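Side-chain contact in xylanase and alpha-amylase inhibitor protein (Scadoxus multiflorus, PDB 3MU7), which probably inhibits both xylanase and alpha-amylase, on a TIM-barrel scaffold of the glycosyl hydrolase family 18 type: residues 179-184 with 198-203. Numbering follows the deposited sequence.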
ATOM      1  N   VAL A 179      -6.457   5.425   0.931  1.00  6.57           N
ATOM      2  CA  VAL A 179      -6.586   6.600   0.088  1.00  6.97           C
ATOM      3  C   VAL A 179      -5.488   7.595   0.450  1.00  6.48           C
ATOM      4  O   VAL A 179      -5.282   7.892   1.633  1.00  7.54           O
ATOM      5  CB  VAL A 179      -7.979   7.242   0.270  1.00  6.87           C
ATOM      6  CG1 VAL A 179      -8.133   8.459  -0.612  1.00  8.04           C
ATOM      7  CG2 VAL A 179      -9.089   6.227  -0.022  1.00  7.54           C
ATOM      8  N   GLN A 180      -4.800   8.120  -0.560  1.00  6.83           N
ATOM      9  CA  GLN A 180      -3.739   9.090  -0.329  1.00  7.03           C
ATOM     10  C   GLN A 180      -4.322  10.475  -0.097  1.00  6.90           C
ATOM     11  O   GLN A 180      -4.592  11.210  -1.051  1.00  7.23           O
ATOM     12  CB  GLN A 180      -2.780   9.132  -1.509  1.00  6.78           C
ATOM     13  CG  GLN A 180      -2.115   7.816  -1.842  1.00  8.00           C
ATOM     14  CD  GLN A 180      -1.235   7.960  -3.056  1.00  8.60           C
ATOM     15  OE1 GLN A 180      -0.299   8.765  -3.062  1.00  8.78           O
ATOM     16  NE2 GLN A 180      -1.525   7.200  -4.099  1.00  9.59           N
ATOM     17  N   PHE A 181      -4.534  10.824   1.168  1.00  7.37           N
ATOM     18  CA  PHE A 181      -4.998  12.170   1.501  1.00  7.99           C
ATOM     19  C   PHE A 181      -3.808  13.119   1.617  1.00  8.03           C
ATOM     20  O   PHE A 181      -3.565  13.727   2.658  1.00  9.25           O
ATOM     21  CB  PHE A 181      -5.864  12.147   2.763  1.00  8.13           C
ATOM     22  CG  PHE A 181      -7.157  11.394   2.595  1.00  8.08           C
ATOM     23  CD1 PHE A 181      -8.183  11.912   1.814  1.00  8.24           C
ATOM     24  CD2 PHE A 181      -7.351  10.172   3.221  1.00  8.03           C
ATOM     25  CE1 PHE A 181      -9.379  11.217   1.661  1.00  8.66           C
ATOM     26  CE2 PHE A 181      -8.546   9.482   3.078  1.00  7.59           C
ATOM     27  CZ  PHE A 181      -9.561  10.005   2.298  1.00  8.60           C
ATOM     28  N   TYR A 182      -3.058  13.220   0.530  1.00  8.24           N
ATOM     29  CA  TYR A 182      -1.897  14.103   0.471  1.00  8.82           C
ATOM     30  C   TYR A 182      -1.515  14.312  -0.983  1.00  9.18           C
ATOM     31  O   TYR A 182      -2.061  13.651  -1.875  1.00  9.42           O
ATOM     32  CB  TYR A 182      -0.718  13.571   1.308  1.00  8.66           C
ATOM     33  CG  TYR A 182      -0.353  12.119   1.082  1.00  7.61           C
ATOM     34  CD1 TYR A 182       0.622  11.773   0.161  1.00  8.99           C
ATOM     35  CD2 TYR A 182      -0.972  11.096   1.806  1.00  7.41           C
ATOM     36  CE1 TYR A 182       0.970  10.447  -0.049  1.00  8.36           C
ATOM     37  CE2 TYR A 182      -0.628   9.765   1.597  1.00  8.18           C
ATOM     38  CZ  TYR A 182       0.340   9.452   0.671  1.00  8.11           C
ATOM     39  OH  TYR A 182       0.666   8.127   0.475  1.00  7.69           O
ATOM     40  N   ASN A 183      -0.602  15.254  -1.226  1.00  9.90           N
ATOM     41  CA  ASN A 183      -0.259  15.689  -2.587  1.00 10.68           C
ATOM     42  C   ASN A 183      -1.488  15.985  -3.436  1.00 10.94           C
ATOM     43  O   ASN A 183      -1.535  15.637  -4.617  1.00 11.79           O
ATOM     44  CB  ASN A 183       0.621  14.653  -3.294  1.00 11.01           C
ATOM     45  CG  ASN A 183       1.939  14.450  -2.601  1.00 11.13           C
ATOM     46  OD1 ASN A 183       2.546  15.403  -2.112  1.00 12.88           O
ATOM     47  ND2 ASN A 183       2.384  13.205  -2.530  1.00 11.74           N
ATOM     48  N   ASN A 184      -2.490  16.605  -2.819  1.00 10.72           N
ATOM     49  CA  ASN A 184      -3.763  16.860  -3.475  1.00 11.63           C
ATOM     50  C   ASN A 184      -4.597  17.762  -2.566  1.00 11.59           C
ATOM     51  O   ASN A 184      -5.474  17.277  -1.858  1.00 11.01           O
ATOM     52  CB  ASN A 184      -4.486  15.523  -3.692  1.00 12.17           C
ATOM     53  CG  ASN A 184      -5.209  15.446  -5.015  1.00 12.89           C
ATOM     54  OD1 ASN A 184      -5.595  16.466  -5.591  1.00 13.93           O
ATOM     55  ND2 ASN A 184      -5.405  14.223  -5.507  1.00 14.06           N
ATOM     56  N   MET A 198     -12.478  15.863   5.148  1.00 13.16           N
ATOM     57  CA  MET A 198     -13.599  15.121   5.701  1.00 14.39           C
ATOM     58  C   MET A 198     -14.688  14.858   4.660  1.00 13.68           C
ATOM     59  O   MET A 198     -15.300  13.792   4.671  1.00 13.35           O
ATOM     60  CB  MET A 198     -14.138  15.793   6.961  1.00 15.32           C
ATOM     61  CG  MET A 198     -13.144  15.774   8.137  1.00 18.54           C
ATOM     62  SD  MET A 198     -12.315  14.192   8.490  1.00 25.52           S
ATOM     63  CE  MET A 198     -13.673  13.203   9.104  1.00 24.37           C
ATOM     64  N   ASN A 199     -14.896  15.802   3.744  1.00 13.33           N
ATOM     65  CA  ASN A 199     -15.811  15.588   2.620  1.00 13.40           C
ATOM     66  C   ASN A 199     -15.351  14.431   1.732  1.00 12.35           C
ATOM     67  O   ASN A 199     -16.150  13.580   1.356  1.00 11.97           O
ATOM     68  CB  ASN A 199     -15.980  16.864   1.789  1.00 14.17           C
ATOM     69  CG  ASN A 199     -16.808  17.923   2.499  1.00 16.23           C
ATOM     70  OD1 ASN A 199     -17.597  17.623   3.394  1.00 19.49           O
ATOM     71  ND2 ASN A 199     -16.633  19.173   2.090  1.00 19.54           N
ATOM     72  N   ALA A 200     -14.059  14.396   1.419  1.00 11.39           N
ATOM     73  CA  ALA A 200     -13.488  13.307   0.622  1.00 10.86           C
ATOM     74  C   ALA A 200     -13.577  11.964   1.359  1.00 10.41           C
ATOM     75  O   ALA A 200     -13.977  10.955   0.773  1.00 10.06           O
ATOM     76  CB  ALA A 200     -12.053  13.627   0.234  1.00 11.10           C
ATOM     77  N   TRP A 201     -13.234  11.951   2.644  1.00 10.24           N
ATOM     78  CA  TRP A 201     -13.390  10.734   3.439  1.00 10.63           C
ATOM     79  C   TRP A 201     -14.825  10.220   3.411  1.00 10.83           C
ATOM     80  O   TRP A 201     -15.049   9.023   3.247  1.00 10.28           O
ATOM     81  CB  TRP A 201     -12.967  10.940   4.896  1.00 10.86           C
ATOM     82  CG  TRP A 201     -13.529   9.850   5.781  1.00 11.33           C
ATOM     83  CD1 TRP A 201     -14.592   9.951   6.637  1.00 12.09           C
ATOM     84  CD2 TRP A 201     -13.101   8.486   5.838  1.00 11.27           C
ATOM     85  NE1 TRP A 201     -14.837   8.741   7.235  1.00 13.09           N
ATOM     86  CE2 TRP A 201     -13.935   7.822   6.766  1.00 11.43           C
ATOM     87  CE3 TRP A 201     -12.086   7.761   5.200  1.00 11.51           C
ATOM     88  CZ2 TRP A 201     -13.781   6.468   7.077  1.00 11.55           C
ATOM     89  CZ3 TRP A 201     -11.935   6.413   5.507  1.00 11.47           C
ATOM     90  CH2 TRP A 201     -12.776   5.784   6.439  1.00 11.86           C
ATOM     91  N   LYS A 202     -15.802  11.103   3.567  1.00 11.15           N
ATOM     92  CA  LYS A 202     -17.201  10.692   3.586  1.00 11.93           C
ATOM     93  C   LYS A 202     -17.571  10.000   2.297  1.00 11.28           C
ATOM     94  O   LYS A 202     -18.215   8.992   2.296  1.00 11.29           O
ATOM     95  CB  LYS A 202     -18.153  11.892   3.869  1.00 12.54           C
ATOM     96  CG  LYS A 202     -18.201  12.331   5.324  1.00 15.50           C
ATOM     97  CD  LYS A 202     -19.070  13.591   5.570  1.00 19.72           C
ATOM     98  CE  LYS A 202     -18.397  14.487   6.606  1.00 21.81           C
ATOM     99  NZ  LYS A 202     -19.292  14.798   7.613  1.00 23.66           N
ATOM    100  N   GLU A 203     -17.113  10.581   1.197  1.00 10.64           N
ATOM    101  CA  GLU A 203     -17.398   9.972  -0.089  1.00 10.43           C
ATOM    102  C   GLU A 203     -16.736   8.599  -0.260  1.00  9.40           C
ATOM    103  O   GLU A 203     -17.388   7.644  -0.685  1.00  9.21           O
ATOM    104  CB  GLU A 203     -17.043  10.885  -1.261  1.00 10.94           C
ATOM    105  CG  GLU A 203     -17.491  10.252  -2.561  1.00 12.70           C
ATOM    106  CD  GLU A 203     -17.532  11.180  -3.748  1.00 14.45           C
ATOM    107  OE1 GLU A 203     -16.801  12.190  -3.786  1.00 15.00           O
ATOM    108  OE2 GLU A 203     -18.307  10.863  -4.665  1.00 15.75           O
TER
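Phe181 sets the outer edge of its ring, CE1 and CZ, against the Ala200 methyl and the backbone and CB of Trp201. Its CE1 lies 3.9 Å from Ala200 CB. The methyl meets the rim almost in plane. The same CE1 is 4.0 Å from Trp201 N, which approaches obliquely. Next to it, Phe181 CZ is 4.1 Å from Trp201 CA. Phe181 CZ is also 4.4 Å from Trp201 CB. CZ also lies near the plane of the indole, at its edge, and the two rings do not stack. Phe181 CG stands opposite its own carbonyl carbon (chi1 -66°), which carries the ring out toward the helix. Val179 CG1 rests over one face of the Phe181 ring, 3.6 Å from the plane and off-centre. The contact belongs to a beta-alpha-beta unit of the TIM barrel: strand 176-180, helix 195-207, strand 213-218. Phe181 follows directly on the first strand, and an inverse gamma turn is centred on it. Its ring fills part of the layer between barrel and helix, touching Leu197 of the same helix and Leu215 of the next strand. Trp201 also packs on Leu215 and Val213, and on Ala242 of helix 231-242.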